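PDB 6HXJ: ATP-citrate lyase beta-subunit from Chlorobium limicola, which probably serves, with its partner subunit, as the ATP-citrate lyase that uses ATP and CoA to cleave citrate into oxaloacetate and acetyl-CoA. Local coordinates for residues S173-C178 / I187-L192; L303-C308 / R340-K345; L154-G159 / E163-V168; G17-N22 / G169-R174. One frame throughout, in Å; residues are numbered along the deposited sequence.

Interaction 1 of 4, residues S173-C178 / I187-L192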
loop_
_atom_site.group_PDB
_atom_site.type_symbol
_atom_site.label_atom_id
_atom_site.label_comp_id
_atom_site.label_asym_id
_atom_site.label_seq_id
_atom_site.Cartn_x
_atom_site.Cartn_y
_atom_site.Cartn_z
ATOM N N SER A 173 -69.727 21.869 -3.642
ATOM C CA SER A 173 -68.830 20.738 -3.795
ATOM C C SER A 173 -67.427 21.177 -4.179
ATOM O O SER A 173 -66.447 20.712 -3.595
ATOM C CB SER A 173 -69.408 19.726 -4.780
ATOM O OG SER A 173 -69.325 20.043 -6.159
ATOM N N ARG A 174 -67.341 22.109 -5.120
ATOM C CA ARG A 174 -66.067 22.651 -5.570
ATOM C C ARG A 174 -65.375 23.310 -4.387
ATOM O O ARG A 174 -64.206 23.057 -4.157
ATOM C CB ARG A 174 -66.286 23.663 -6.698
ATOM C CG ARG A 174 -67.243 23.221 -7.805
ATOM C CD ARG A 174 -66.572 22.749 -9.077
ATOM N NE ARG A 174 -67.570 22.474 -10.120
ATOM C CZ ARG A 174 -67.779 23.220 -11.207
ATOM N NH1 ARG A 174 -67.037 24.297 -11.436
ATOM N NH2 ARG A 174 -68.716 22.881 -12.082
ATOM N N LEU A 175 -66.122 24.094 -3.602
ATOM C CA LEU A 175 -65.597 24.718 -2.408
ATOM C C LEU A 175 -65.092 23.641 -1.479
ATOM O O LEU A 175 -63.997 23.758 -0.953
ATOM C CB LEU A 175 -66.700 25.485 -1.719
ATOM C CG LEU A 175 -66.260 26.459 -0.613
ATOM C CD1 LEU A 175 -65.512 27.657 -1.196
ATOM C CD2 LEU A 175 -67.467 26.954 0.180
ATOM N N ILE A 176 -65.872 22.570 -1.313
ATOM C CA ILE A 176 -65.532 21.434 -0.468
ATOM C C ILE A 176 -64.282 20.753 -0.973
ATOM O O ILE A 176 -63.452 20.352 -0.157
ATOM C CB ILE A 176 -66.728 20.476 -0.355
ATOM C CG1 ILE A 176 -67.786 21.063 0.603
ATOM C CG2 ILE A 176 -66.289 19.089 0.129
ATOM C CD1 ILE A 176 -69.171 20.501 0.472
ATOM N N LEU A 177 -64.137 20.627 -2.306
ATOM C CA LEU A 177 -62.966 20.021 -2.939
ATOM C C LEU A 177 -61.761 20.922 -2.690
ATOM O O LEU A 177 -60.699 20.428 -2.324
ATOM C CB LEU A 177 -63.187 19.811 -4.453
ATOM C CG LEU A 177 -63.811 18.513 -4.811
ATOM C CD1 LEU A 177 -64.128 18.442 -6.297
ATOM C CD2 LEU A 177 -62.958 17.370 -4.319
ATOM N N CYS A 178 -61.952 22.246 -2.842
ATOM C CA CYS A 178 -60.942 23.261 -2.646
ATOM C C CYS A 178 -60.475 23.202 -1.223
ATOM O O CYS A 178 -59.276 23.219 -1.006
ATOM C CB CYS A 178 -61.466 24.651 -3.012
ATOM S SG CYS A 178 -60.285 26.017 -2.755
ATOM N N ILE A 187 -62.711 29.020 4.642
ATOM C CA ILE A 187 -62.976 29.777 3.408
ATOM C C ILE A 187 -64.342 30.442 3.586
ATOM O O ILE A 187 -65.313 29.732 3.834
ATOM C CB ILE A 187 -62.974 28.847 2.162
ATOM C CG1 ILE A 187 -61.643 28.045 2.009
ATOM C CG2 ILE A 187 -63.323 29.648 0.895
ATOM C CD1 ILE A 187 -61.694 26.789 1.125
ATOM N N GLU A 188 -64.415 31.780 3.466
ATOM C CA GLU A 188 -65.636 32.547 3.657
ATOM C C GLU A 188 -65.894 33.414 2.433
ATOM O O GLU A 188 -65.042 34.217 2.051
ATOM C CB GLU A 188 -65.568 33.386 4.948
ATOM C CG GLU A 188 -66.933 33.832 5.445
ATOM C CD GLU A 188 -67.080 35.286 5.858
ATOM O OE1 GLU A 188 -66.693 36.179 5.068
ATOM O OE2 GLU A 188 -67.641 35.532 6.950
ATOM N N ILE A 189 -67.035 33.196 1.776
ATOM C CA ILE A 189 -67.466 33.940 0.595
ATOM C C ILE A 189 -68.761 34.700 0.924
ATOM O O ILE A 189 -69.805 34.090 1.168
ATOM C CB ILE A 189 -67.612 33.034 -0.657
ATOM C CG1 ILE A 189 -66.284 32.312 -1.002
ATOM C CG2 ILE A 189 -68.143 33.857 -1.844
ATOM C CD1 ILE A 189 -66.393 31.202 -2.011
ATOM N N ASN A 190 -68.666 36.020 0.987
ATOM C CA ASN A 190 -69.799 36.867 1.293
ATOM C C ASN A 190 -69.557 38.206 0.650
ATOM O O ASN A 190 -68.717 38.965 1.132
ATOM C CB ASN A 190 -70.042 37.008 2.808
ATOM C CG ASN A 190 -71.353 37.673 3.141
ATOM O OD1 ASN A 190 -72.431 37.285 2.655
ATOM N ND2 ASN A 190 -71.287 38.684 3.992
ATOM N N PRO A 191 -70.229 38.482 -0.483
ATOM C CA PRO A 191 -71.259 37.648 -1.107
ATOM C C PRO A 191 -70.826 36.758 -2.255
ATOM O O PRO A 191 -69.847 37.029 -2.958
ATOM C CB PRO A 191 -72.266 38.690 -1.606
ATOM C CG PRO A 191 -71.420 39.897 -1.968
ATOM C CD PRO A 191 -70.119 39.786 -1.166
ATOM N N LEU A 192 -71.604 35.694 -2.437
ATOM C CA LEU A 192 -71.552 34.808 -3.586
ATOM C C LEU A 192 -72.752 35.353 -4.397
ATOM O O LEU A 192 -73.922 35.166 -4.024
ATOM C CB LEU A 192 -71.720 33.311 -3.210
ATOM C CG LEU A 192 -71.919 32.350 -4.413
ATOM C CD1 LEU A 192 -70.627 32.134 -5.186
ATOM C CD2 LEU A 192 -72.582 31.049 -4.007
#
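Leu175 and Cys178 face Ile187 and Ile189, and the contact is made by side chains alone. It joins helix 163-181 to strand 184-195 of the antiparallel sheet in the ATP-grasp region. The methyl-to-methyl part centres on one atom. Leu175 CD1 lies 3.6 Å from Ile187 CG2 and 3.7 Å from Ile189 CD1, so one branch of the leucine serves two residues on the same face of the strand. The leucine and the isoleucines run past each other in opposite directions. Leu175 has CG anti to its backbone N (chi1 -167°), which carries the methyls out from the helix to the sheet. The second kind of contact is sulfur on methyl. Cys178 SG, one helical turn on, rests 4.2 Å from Ile187 CD1 and is the looser of the touches. The backbones stay well apart. The nearest CA atoms, those of Leu175 and Ile187, are 8.1 Å from each other. Val107 on the neighbouring strand also touches Leu175, and Met208 touches both Cys178 and Ile187. All four residues are buried. With only carbon and sulfur meeting here, the contact is held by hydrophobic burial and shape, without directional bonds between the segments.

Interaction 2 of 4, residues L303-C308 / R340-K345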
loop_
_atom_site.group_PDB
_atom_site.type_symbol
_atom_site.label_atom_id
_atom_site.label_comp_id
_atom_site.label_asym_id
_atom_site.label_seq_id
_atom_site.Cartn_x
_atom_site.Cartn_y
_atom_site.Cartn_z
ATOM N N LEU A 303 -31.286 38.030 18.991
ATOM C CA LEU A 303 -32.524 38.353 19.709
ATOM C C LEU A 303 -32.270 39.275 20.898
ATOM O O LEU A 303 -32.983 40.269 21.053
ATOM C CB LEU A 303 -33.266 37.082 20.136
ATOM C CG LEU A 303 -34.752 37.233 20.599
ATOM C CD1 LEU A 303 -35.575 38.149 19.675
ATOM C CD2 LEU A 303 -35.432 35.898 20.675
ATOM N N THR A 304 -31.231 38.959 21.705
ATOM C CA THR A 304 -30.797 39.739 22.870
ATOM C C THR A 304 -30.474 41.154 22.431
ATOM O O THR A 304 -31.004 42.085 23.023
ATOM C CB THR A 304 -29.583 39.071 23.571
ATOM O OG1 THR A 304 -29.907 37.726 23.901
ATOM C CG2 THR A 304 -29.127 39.809 24.818
ATOM N N GLU A 305 -29.646 41.303 21.376
ATOM C CA GLU A 305 -29.208 42.575 20.813
ATOM C C GLU A 305 -30.387 43.472 20.428
ATOM O O GLU A 305 -30.428 44.626 20.860
ATOM C CB GLU A 305 -28.224 42.347 19.664
ATOM C CG GLU A 305 -26.835 42.061 20.217
ATOM C CD GLU A 305 -25.739 41.728 19.222
ATOM O OE1 GLU A 305 -25.758 42.279 18.096
ATOM O OE2 GLU A 305 -24.825 40.956 19.597
ATOM N N THR A 306 -31.385 42.904 19.723
ATOM C CA THR A 306 -32.620 43.574 19.297
ATOM C C THR A 306 -33.394 44.152 20.506
ATOM O O THR A 306 -33.844 45.304 20.457
ATOM C CB THR A 306 -33.498 42.561 18.511
ATOM O OG1 THR A 306 -32.736 41.913 17.497
ATOM C CG2 THR A 306 -34.745 43.182 17.899
ATOM N N ILE A 307 -33.529 43.341 21.584
ATOM C CA ILE A 307 -34.254 43.690 22.815
ATOM C C ILE A 307 -33.581 44.866 23.543
ATOM O O ILE A 307 -34.265 45.758 24.045
ATOM C CB ILE A 307 -34.473 42.430 23.691
ATOM C CG1 ILE A 307 -35.506 41.529 22.991
ATOM C CG2 ILE A 307 -34.983 42.772 25.116
ATOM C CD1 ILE A 307 -35.370 40.124 23.264
ATOM N N CYS A 308 -32.247 44.890 23.543
ATOM C CA CYS A 308 -31.441 45.936 24.167
ATOM C C CYS A 308 -31.543 47.263 23.396
ATOM O O CYS A 308 -31.505 48.331 24.015
ATOM C CB CYS A 308 -29.994 45.473 24.304
ATOM S SG CYS A 308 -29.769 43.929 25.253
ATOM N N ARG A 340 -23.099 42.074 26.438
ATOM C CA ARG A 340 -21.773 42.667 26.389
ATOM C C ARG A 340 -21.662 43.587 25.174
ATOM O O ARG A 340 -21.116 44.694 25.286
ATOM C CB ARG A 340 -20.715 41.554 26.316
ATOM C CG ARG A 340 -20.487 40.812 27.632
ATOM C CD ARG A 340 -19.091 40.249 27.749
ATOM N NE ARG A 340 -18.924 38.812 27.503
ATOM C CZ ARG A 340 -18.663 37.910 28.447
ATOM N NH1 ARG A 340 -18.660 38.259 29.730
ATOM N NH2 ARG A 340 -18.502 36.633 28.124
ATOM N N GLU A 341 -22.207 43.128 24.022
ATOM C CA GLU A 341 -22.227 43.865 22.753
ATOM C C GLU A 341 -23.065 45.153 22.880
ATOM O O GLU A 341 -22.674 46.222 22.424
ATOM C CB GLU A 341 -22.773 42.956 21.627
ATOM C CG GLU A 341 -22.383 43.386 20.216
ATOM C CD GLU A 341 -23.186 44.469 19.503
ATOM O OE1 GLU A 341 -24.206 44.948 20.057
ATOM O OE2 GLU A 341 -22.797 44.822 18.365
ATOM N N SER A 342 -24.200 45.030 23.532
ATOM C CA SER A 342 -25.145 46.110 23.747
ATOM C C SER A 342 -24.636 47.118 24.777
ATOM O O SER A 342 -24.870 48.310 24.607
ATOM C CB SER A 342 -26.488 45.537 24.183
ATOM O OG SER A 342 -26.997 44.643 23.205
ATOM N N LYS A 343 -23.954 46.635 25.845
ATOM C CA LYS A 343 -23.398 47.469 26.914
ATOM C C LYS A 343 -22.218 48.303 26.478
ATOM O O LYS A 343 -22.032 49.408 27.001
ATOM C CB LYS A 343 -23.023 46.674 28.155
ATOM C CG LYS A 343 -23.217 47.533 29.413
ATOM C CD LYS A 343 -22.096 47.398 30.416
ATOM C CE LYS A 343 -22.526 47.994 31.730
ATOM N NZ LYS A 343 -21.611 47.596 32.823
ATOM N N SER A 344 -21.399 47.776 25.548
ATOM C CA SER A 344 -20.247 48.496 24.997
ATOM C C SER A 344 -20.729 49.624 24.082
ATOM O O SER A 344 -20.103 50.675 24.088
ATOM C CB SER A 344 -19.283 47.552 24.278
ATOM O OG SER A 344 -19.925 46.782 23.274
ATOM N N LYS A 345 -21.881 49.436 23.374
ATOM C CA LYS A 345 -22.518 50.429 22.493
ATOM C C LYS A 345 -23.316 51.500 23.279
ATOM O O LYS A 345 -23.848 52.440 22.682
ATOM C CB LYS A 345 -23.412 49.748 21.443
ATOM C CG LYS A 345 -22.786 48.585 20.678
ATOM C CD LYS A 345 -21.747 48.971 19.613
ATOM C CE LYS A 345 -21.107 47.757 18.970
ATOM N NZ LYS A 345 -20.343 46.924 19.941
#
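Two neighbouring helices of the citrate-binding region meet here, each the crossover of a beta-alpha-beta unit: Glu305 and Cys308 of helix 297-309 touch Glu341 and Ser342 of helix 328-344. The short axes are 9.4 Å apart and inclined at 32°. In the buried part, Ser342 OG lies 3.3 Å from Cys308 CB. That hydroxyl is hydrogen-bonded to Gly338 O in its own helix, so it packs as a satisfied group. Toward the surface the two glutamates cross at about a right angle. Glu305 is extended beyond CG, while Glu341 bends at chi2 (-83°). Their carboxylates stack face over face, with planes 6° apart and Glu305 OE1 3.7 Å from Glu341 OE1. Glu305 OE2 reaches 3.5 Å from Glu341 CG. Lys345 NZ makes a salt bridge of 3.6 Å to Glu341 OE2, and Arg309 forms a long, weak ion pair with Glu305. Putting an alanine at Glu305 would probably uncover one face of the Glu341 carboxylate, lose the packing on Glu341 CB and CG and cost Arg309 its weak mate. Two stacked acids may raise the proton affinity of one or both. Glu301 adds another acid near Glu305; Lys345 and Arg309 probably offset only part of this.

Interaction 3 of 4, residues L154-G159 / E163-V168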
loop_
_atom_site.group_PDB
_atom_site.type_symbol
_atom_site.label_atom_id
_atom_site.label_comp_id
_atom_site.label_asym_id
_atom_site.label_seq_id
_atom_site.Cartn_x
_atom_site.Cartn_y
_atom_site.Cartn_z
ATOM N N LEU A 154 -79.316 20.658 0.776
ATOM C CA LEU A 154 -78.875 21.648 1.747
ATOM C C LEU A 154 -79.273 23.023 1.228
ATOM O O LEU A 154 -79.896 23.779 1.962
ATOM C CB LEU A 154 -77.376 21.596 2.054
ATOM C CG LEU A 154 -76.932 22.702 3.042
ATOM C CD1 LEU A 154 -77.641 22.591 4.392
ATOM C CD2 LEU A 154 -75.441 22.807 3.174
ATOM N N ALA A 155 -78.965 23.319 -0.039
ATOM C CA ALA A 155 -79.363 24.562 -0.664
ATOM C C ALA A 155 -80.888 24.697 -0.569
ATOM O O ALA A 155 -81.377 25.730 -0.124
ATOM C CB ALA A 155 -78.918 24.574 -2.111
ATOM N N LYS A 156 -81.629 23.630 -0.906
ATOM C CA LYS A 156 -83.089 23.616 -0.851
ATOM C C LYS A 156 -83.649 23.986 0.520
ATOM O O LYS A 156 -84.596 24.765 0.591
ATOM C CB LYS A 156 -83.622 22.278 -1.339
ATOM C CG LYS A 156 -83.816 22.293 -2.853
ATOM C CD LYS A 156 -84.487 21.046 -3.397
ATOM C CE LYS A 156 -84.642 21.116 -4.902
ATOM N NZ LYS A 156 -85.636 20.122 -5.417
ATOM N N ASP A 157 -83.029 23.492 1.593
ATOM C CA ASP A 157 -83.405 23.795 2.975
ATOM C C ASP A 157 -83.270 25.279 3.255
ATOM O O ASP A 157 -84.045 25.821 4.032
ATOM C CB ASP A 157 -82.484 23.044 3.952
ATOM C CG ASP A 157 -82.613 21.520 3.971
ATOM O OD1 ASP A 157 -83.735 21.007 3.707
ATOM O OD2 ASP A 157 -81.628 20.842 4.372
ATOM N N ALA A 158 -82.227 25.911 2.709
ATOM C CA ALA A 158 -81.974 27.334 2.894
ATOM C C ALA A 158 -83.062 28.193 2.254
ATOM O O ALA A 158 -83.435 29.214 2.829
ATOM C CB ALA A 158 -80.602 27.704 2.356
ATOM N N GLY A 159 -83.584 27.755 1.109
ATOM C CA GLY A 159 -84.625 28.459 0.372
ATOM C C GLY A 159 -84.368 28.510 -1.119
ATOM O O GLY A 159 -85.119 29.155 -1.850
ATOM N N GLU A 163 -83.302 24.989 -10.377
ATOM C CA GLU A 163 -82.067 25.255 -11.124
ATOM C C GLU A 163 -80.953 25.912 -10.330
ATOM O O GLU A 163 -79.794 25.580 -10.569
ATOM C CB GLU A 163 -82.346 26.075 -12.388
ATOM C CG GLU A 163 -82.201 25.279 -13.679
ATOM C CD GLU A 163 -82.980 25.773 -14.892
ATOM O OE1 GLU A 163 -82.986 27.001 -15.143
ATOM O OE2 GLU A 163 -83.542 24.923 -15.622
ATOM N N ILE A 164 -81.255 26.835 -9.412
ATOM C CA ILE A 164 -80.180 27.498 -8.663
ATOM C C ILE A 164 -79.642 26.597 -7.551
ATOM O O ILE A 164 -78.466 26.659 -7.227
ATOM C CB ILE A 164 -80.716 28.851 -8.104
ATOM C CG1 ILE A 164 -81.626 29.575 -9.100
ATOM C CG2 ILE A 164 -79.600 29.770 -7.618
ATOM C CD1 ILE A 164 -83.032 29.727 -8.629
ATOM N N ALA A 165 -80.530 25.805 -6.937
ATOM C CA ALA A 165 -80.187 24.928 -5.825
ATOM C C ALA A 165 -79.115 23.983 -6.251
ATOM O O ALA A 165 -78.103 23.880 -5.569
ATOM C CB ALA A 165 -81.407 24.162 -5.368
ATOM N N GLU A 166 -79.303 23.337 -7.406
ATOM C CA GLU A 166 -78.319 22.431 -7.977
ATOM C C GLU A 166 -77.035 23.200 -8.201
ATOM O O GLU A 166 -75.983 22.762 -7.759
ATOM C CB GLU A 166 -78.830 21.859 -9.302
ATOM C CG GLU A 166 -80.144 21.104 -9.176
ATOM C CD GLU A 166 -80.731 20.596 -10.476
ATOM O OE1 GLU A 166 -80.032 19.834 -11.184
ATOM O OE2 GLU A 166 -81.904 20.927 -10.771
ATOM N N ARG A 167 -77.141 24.373 -8.840
ATOM C CA ARG A 167 -76.024 25.262 -9.129
ATOM C C ARG A 167 -75.265 25.620 -7.875
ATOM O O ARG A 167 -74.044 25.512 -7.862
ATOM C CB ARG A 167 -76.519 26.527 -9.831
ATOM C CG ARG A 167 -76.712 26.349 -11.321
ATOM C CD ARG A 167 -77.196 27.626 -11.962
ATOM N NE ARG A 167 -77.744 27.388 -13.301
ATOM C CZ ARG A 167 -77.068 27.541 -14.438
ATOM N NH1 ARG A 167 -77.657 27.311 -15.602
ATOM N NH2 ARG A 167 -75.801 27.940 -14.418
ATOM N N VAL A 168 -75.979 26.005 -6.819
ATOM C CA VAL A 168 -75.400 26.321 -5.528
ATOM C C VAL A 168 -74.712 25.068 -5.013
ATOM O O VAL A 168 -73.540 25.134 -4.665
ATOM C CB VAL A 168 -76.458 26.854 -4.548
ATOM C CG1 VAL A 168 -75.956 26.815 -3.119
ATOM C CG2 VAL A 168 -76.867 28.274 -4.916
#
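Ala155 meets Ala165 and Val168 where helix 148-158 lies against the start of helix 163-181. Its CB points at the second helix and touches three atoms there. Ala155 CB lies 3.6 Å from Ala165 O, 4.1 Å from Ala165 CB and 3.8 Å from Val168 CG1. With chi1 at 164°, Val168 swings CG1 away from its own N and onto the Ala155 methyl. With alanine facing alanine, the backbones come close: the CA atoms of Ala155 and Ala165 are 5.2 Å apart. Lys156 follows at the exposed margin. Lys156 CG lies 4.0 Å from Ala165 CB, so the aliphatic part of the chain covers the alanine methyl. Beyond CG the lysine is extended, and Lys156 NZ stays 6.6 Å from Glu166 OE2, too far for a salt bridge. At Gly159 the chain leaves the helix with positive phi (136°), and its N still bonds to Ala155 O. A short loop then leads into helix 163-181, so the two helices form a hairpin with their short axes at 128°. Phe160 of that loop packs on both Ala155 and Val168. The pair packs on the antiparallel sheet, with Leu154 resting on Leu118, Ile120 and Ile138, and Val168 on Ile120 and Phe201.

Interaction 4 of 4, residues G17-N22 / G169-R174; sequences GIPVPN and GKICSR
Gly17, Ile18 and Pro19 meet Ile171 and Arg174 just past a Schellman motif. That motif ends helix 6-15, and Gly17 is its C-prime residue, with positive phi; Ile18 N bonds to Phe13 O and Gly17 N to Asn14 O. The chain passes helix 163-181 of the ATP-grasp region at Gly17 to Pro19 and then leaves it. The packed side is apolar. Ile18 is buried, and Ile18 CG1 lies 3.9 Å from Arg174 CB. The two side chains slide past each other in opposite directions, and Ile18 CD1 comes 4.2 Å from Arg174 O. Next to it, Pro19 CD rests 4.2 Å from Ile171 CG1. Phe201 of strand 200-210 touches both of these residues, so the proline and isoleucine share an aromatic neighbour. The looser side is polar and faces solvent. Here Arg174 is exposed, and its chain bends at chi2 (-102°), turning the guanidinium back toward the loop. Gly17 O sits at the edge of that group, and the aliphatic stem also lies by this oxygen, with Arg174 CD 3.5 Å from Gly17 O. The one hydrogen bond between the segments runs from Arg174 NH1 to Gly17 O at 2.8 Å; it is bent, with an N-H...O angle of 143°.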
loop_
_atom_site.group_PDB
_atom_site.type_symbol
_atom_site.label_atom_id
_atom_site.label_comp_id
_atom_site.label_asym_id
_atom_site.label_seq_id
_atom_site.Cartn_x
_atom_site.Cartn_y
_atom_site.Cartn_z
ATOM N N GLY A 17 -62.314 25.473 -9.974
ATOM C CA GLY A 17 -63.475 25.927 -10.720
ATOM C C GLY A 17 -64.543 26.559 -9.851
ATOM O O GLY A 17 -65.644 26.014 -9.724
ATOM N N ILE A 18 -64.218 27.701 -9.229
ATOM C CA ILE A 18 -65.152 28.437 -8.384
ATOM C C ILE A 18 -65.381 29.792 -9.046
ATOM O O ILE A 18 -64.407 30.490 -9.364
ATOM C CB ILE A 18 -64.661 28.550 -6.926
ATOM C CG1 ILE A 18 -64.540 27.160 -6.280
ATOM C CG2 ILE A 18 -65.552 29.502 -6.106
ATOM C CD1 ILE A 18 -63.797 27.134 -4.971
ATOM N N PRO A 19 -66.659 30.149 -9.303
ATOM C CA PRO A 19 -66.952 31.417 -9.977
ATOM C C PRO A 19 -66.299 32.619 -9.316
ATOM O O PRO A 19 -66.577 32.897 -8.160
ATOM C CB PRO A 19 -68.471 31.474 -9.917
ATOM C CG PRO A 19 -68.909 30.056 -9.866
ATOM C CD PRO A 19 -67.901 29.406 -8.995
ATOM N N VAL A 20 -65.372 33.269 -10.010
ATOM C CA VAL A 20 -64.661 34.426 -9.467
ATOM C C VAL A 20 -64.614 35.548 -10.506
ATOM O O VAL A 20 -64.388 35.268 -11.689
ATOM C CB VAL A 20 -63.233 34.076 -8.948
ATOM C CG1 VAL A 20 -63.279 33.125 -7.763
ATOM C CG2 VAL A 20 -62.362 33.517 -10.058
ATOM N N PRO A 21 -64.772 36.820 -10.079
ATOM C CA PRO A 21 -64.672 37.927 -11.026
ATOM C C PRO A 21 -63.259 38.054 -11.575
ATOM O O PRO A 21 -62.288 37.749 -10.871
ATOM C CB PRO A 21 -65.025 39.141 -10.170
ATOM C CG PRO A 21 -64.682 38.755 -8.798
ATOM C CD PRO A 21 -65.018 37.316 -8.715
ATOM N N ASN A 22 -63.151 38.488 -12.836
ATOM C CA ASN A 22 -61.857 38.687 -13.472
ATOM C C ASN A 22 -61.109 39.726 -12.667
ATOM O O ASN A 22 -61.676 40.750 -12.292
ATOM C CB ASN A 22 -62.006 39.110 -14.928
ATOM C CG ASN A 22 -62.695 38.083 -15.799
ATOM O OD1 ASN A 22 -62.522 36.869 -15.638
ATOM N ND2 ASN A 22 -63.523 38.549 -16.729
ATOM N N GLY A 169 -75.420 23.940 -5.028
ATOM C CA GLY A 169 -74.887 22.652 -4.611
ATOM C C GLY A 169 -73.587 22.315 -5.309
ATOM O O GLY A 169 -72.599 21.978 -4.648
ATOM N N LYS A 170 -73.561 22.446 -6.648
ATOM C CA LYS A 170 -72.359 22.188 -7.435
ATOM C C LYS A 170 -71.194 23.062 -6.960
ATOM O O LYS A 170 -70.097 22.543 -6.750
ATOM C CB LYS A 170 -72.607 22.364 -8.939
ATOM C CG LYS A 170 -73.041 21.081 -9.622
ATOM C CD LYS A 170 -73.030 21.222 -11.138
ATOM C CE LYS A 170 -73.784 20.107 -11.825
ATOM N NZ LYS A 170 -73.755 20.242 -13.308
ATOM N N ILE A 171 -71.450 24.379 -6.745
ATOM C CA ILE A 171 -70.451 25.341 -6.256
ATOM C C ILE A 171 -69.911 24.842 -4.945
ATOM O O ILE A 171 -68.698 24.772 -4.786
ATOM C CB ILE A 171 -71.023 26.777 -6.110
ATOM C CG1 ILE A 171 -71.293 27.427 -7.485
ATOM C CG2 ILE A 171 -70.124 27.676 -5.226
ATOM C CD1 ILE A 171 -72.497 28.280 -7.508
ATOM N N CYS A 172 -70.807 24.475 -4.018
ATOM C CA CYS A 172 -70.421 23.976 -2.715
ATOM C C CYS A 172 -69.469 22.843 -2.788
ATOM O O CYS A 172 -68.466 22.880 -2.104
ATOM C CB CYS A 172 -71.632 23.633 -1.876
ATOM S SG CYS A 172 -72.417 25.090 -1.161
ATOM N N SER A 173 -69.727 21.869 -3.642
ATOM C CA SER A 173 -68.830 20.738 -3.795
ATOM C C SER A 173 -67.427 21.177 -4.179
ATOM O O SER A 173 -66.447 20.712 -3.595
ATOM C CB SER A 173 -69.408 19.726 -4.780
ATOM O OG SER A 173 -69.325 20.043 -6.159
ATOM N N ARG A 174 -67.341 22.109 -5.120
ATOM C CA ARG A 174 -66.067 22.651 -5.570
ATOM C C ARG A 174 -65.375 23.310 -4.387
ATOM O O ARG A 174 -64.206 23.057 -4.157
ATOM C CB ARG A 174 -66.286 23.663 -6.698
ATOM C CG ARG A 174 -67.243 23.221 -7.805
ATOM C CD ARG A 174 -66.572 22.749 -9.077
ATOM N NE ARG A 174 -67.570 22.474 -10.120
ATOM C CZ ARG A 174 -67.779 23.220 -11.207
ATOM N NH1 ARG A 174 -67.037 24.297 -11.436
ATOM N NH2 ARG A 174 -68.716 22.881 -12.082
#

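From the N terminus, the chain first passes 17-22, which waits until 169-174 for its partner. Interaction 4 thus closes a long loop. Interaction 3 is nested inside it and closes a tight helical hairpin just before 169. Interaction 1 begins where interaction 4 ends and closes the short helix-to-strand connection between 178 and 187. They share Ser173 and Arg174, and Ile18 CD1 packs on Cys178 CB, 3.9 Å away. Helix 163-181 therefore serves all three contacts. Interaction 2 comes later in series, in the citrate-binding region. It brings together helices 297-309 and 328-344, with strand 315-318 between them in sequence. Its centre lies about 49 Å from that of interaction 1.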